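Oxidoreductase, NAD-binding/iron-sulfur cluster-binding protein (Nitratireductor pacificus pht-3B, PDB 6ZXU) acts as a catabolic reductive dehalogenase, probably passing electrons through two [4Fe-4S] clusters to a bound cobalamin to remove halogens from organic substrates. Local coordinates at residues V204-A210 and L234-T238. Numbering follows the deposited sequence.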
loop_
_atom_site.group_PDB
_atom_site.type_symbol
_atom_site.label_atom_id
_atom_site.label_comp_id
_atom_site.label_asym_id
_atom_site.label_seq_id
_atom_site.Cartn_x
_atom_site.Cartn_y
_atom_site.Cartn_z
ATOM N N VAL A 204 -4.228 29.373 5.832
ATOM C CA VAL A 204 -5.113 29.849 4.773
ATOM C C VAL A 204 -6.503 29.389 5.073
ATOM O O VAL A 204 -6.715 28.528 5.970
ATOM C CB VAL A 204 -4.705 29.327 3.394
ATOM C CG1 VAL A 204 -3.357 29.845 2.995
ATOM C CG2 VAL A 204 -4.722 27.790 3.365
ATOM N N ASP A 205 -7.471 29.930 4.338
ATOM C CA ASP A 205 -8.895 29.610 4.567
ATOM C C ASP A 205 -9.254 28.410 3.686
ATOM O O ASP A 205 -9.520 28.561 2.500
ATOM C CB ASP A 205 -9.806 30.801 4.223
ATOM C CG ASP A 205 -11.238 30.609 4.681
ATOM O OD1 ASP A 205 -11.829 29.498 4.642
ATOM O OD2 ASP A 205 -11.838 31.625 5.060
ATOM N N LEU A 206 -9.294 27.237 4.305
ATOM C CA LEU A 206 -9.457 26.005 3.577
ATOM C C LEU A 206 -10.793 25.965 2.867
ATOM O O LEU A 206 -10.848 25.589 1.726
ATOM C CB LEU A 206 -9.342 24.779 4.531
ATOM C CG LEU A 206 -8.082 24.599 5.375
ATOM C CD1 LEU A 206 -8.271 23.529 6.453
ATOM C CD2 LEU A 206 -6.911 24.263 4.471
ATOM N N ALA A 207 -11.888 26.291 3.545
ATOM C CA ALA A 207 -13.206 26.234 2.949
ATOM C C ALA A 207 -13.328 27.168 1.762
ATOM O O ALA A 207 -13.845 26.779 0.684
ATOM C CB ALA A 207 -14.267 26.501 3.974
ATOM N N ARG A 208 -12.742 28.364 1.870
ATOM C CA ARG A 208 -12.776 29.289 0.766
ATOM C C ARG A 208 -12.032 28.741 -0.473
ATOM O O ARG A 208 -12.474 28.899 -1.618
ATOM C CB ARG A 208 -12.154 30.653 1.213
ATOM C CG ARG A 208 -11.706 31.470 -0.017
ATOM C CD ARG A 208 -11.213 32.872 0.331
ATOM N NE ARG A 208 -12.289 33.490 1.081
ATOM C CZ ARG A 208 -12.114 34.385 2.025
ATOM N NH1 ARG A 208 -10.881 34.789 2.322
ATOM N NH2 ARG A 208 -13.181 34.876 2.649
ATOM N N LEU A 209 -10.869 28.180 -0.247
ATOM C CA LEU A 209 -10.081 27.661 -1.330
ATOM C C LEU A 209 -10.788 26.409 -1.957
ATOM O O LEU A 209 -10.611 26.145 -3.158
ATOM C CB LEU A 209 -8.666 27.259 -0.886
ATOM C CG LEU A 209 -7.750 28.428 -0.405
ATOM C CD1 LEU A 209 -6.444 27.904 0.107
ATOM C CD2 LEU A 209 -7.514 29.436 -1.522
ATOM N N ALA A 210 -11.480 25.628 -1.149
ATOM C CA ALA A 210 -12.210 24.478 -1.713
ATOM C C ALA A 210 -13.278 24.909 -2.707
ATOM O O ALA A 210 -13.542 24.209 -3.710
ATOM C CB ALA A 210 -12.842 23.649 -0.609
ATOM N N LEU A 234 -10.591 18.579 4.313
ATOM C CA LEU A 234 -9.697 19.213 3.330
ATOM C C LEU A 234 -8.244 19.296 3.723
ATOM O O LEU A 234 -7.927 19.421 4.888
ATOM C CB LEU A 234 -10.133 20.648 3.069
ATOM C CG LEU A 234 -11.548 20.808 2.536
ATOM C CD1 LEU A 234 -11.988 22.280 2.700
ATOM C CD2 LEU A 234 -11.581 20.386 1.070
ATOM N N GLY A 235 -7.369 19.183 2.724
ATOM C CA GLY A 235 -5.979 19.517 2.848
ATOM C C GLY A 235 -5.637 20.449 1.681
ATOM O O GLY A 235 -6.283 20.426 0.644
ATOM N N VAL A 236 -4.606 21.262 1.866
ATOM C CA VAL A 236 -4.116 22.248 0.876
ATOM C C VAL A 236 -2.601 22.237 0.887
ATOM O O VAL A 236 -1.952 22.080 1.925
ATOM C CB VAL A 236 -4.624 23.662 1.184
ATOM C CG1 VAL A 236 -3.972 24.652 0.250
ATOM C CG2 VAL A 236 -6.145 23.720 1.102
ATOM N N VAL A 237 -2.030 22.324 -0.286
ATOM C CA VAL A 237 -0.627 22.657 -0.412
ATOM C C VAL A 237 -0.539 24.017 -1.150
ATOM O O VAL A 237 -0.986 24.149 -2.298
ATOM C CB VAL A 237 0.136 21.596 -1.203
ATOM C CG1 VAL A 237 1.575 22.000 -1.386
ATOM C CG2 VAL A 237 0.047 20.224 -0.488
ATOM N N THR A 238 0.060 25.032 -0.500
ATOM C CA THR A 238 0.279 26.313 -1.121
ATOM C C THR A 238 1.718 26.339 -1.587
ATOM O O THR A 238 2.626 25.785 -0.938
ATOM C CB THR A 238 0.026 27.501 -0.178
ATOM O OG1 THR A 238 0.883 27.378 0.978
ATOM C CG2 THR A 238 -1.414 27.541 0.239
#
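The first turn of the helix at 206-210 crosses strand 234-238 almost perpendicularly: their axes make 82° and come within 8.9 Å, and no hydrogen bond joins the two segments. Helix 206-212 here packs on one face of a four-stranded antiparallel sheet of order 1-2-4-3, in which strand 232-239 runs between 142-149 and 194-198; the sheet 394-399, 422-429, 514-521, 474-477 repeats that order. The contact lies away from the cobalamin and iron-sulfur sites. L234 and V236 point at the helix, T238 at the loop residue V204 just before it.

L206 meets both strand residues, its CB lying 4.1 Å from L234 CD1. With CG beside the backbone N (chi1 -57°), its side chain runs alongside V236 in the opposite direction and sets CD2 against V236 CG2 at 3.5 Å, tighter than usual carbon contact. The second methyl of V236, CG1, takes L209 CD1 at 4.1 Å, the two side chains crossing at about a right angle; V236 is thus shared between residues three apart on the helix. One turn further along from L206, A210 sets its CB 3.7 Å from L234 CD1, which also touches the L206 carbonyl oxygen, already an acceptor for A210 N. L223 of strand 222-224 closes in on L234 and A207.

T238 turns its methyl to V204, and its OG1 is hydrogen-bonded to H140 and H197. D205 holds the helix start as N-cap: its OD1 receives R208 N at 3.1 Å, a fairly straight bond (163° at the hydrogen) that meets the carboxylate from above its plane, while D205 OD2 lies over the R208 guanidinium face, 4.1 Å above the plane.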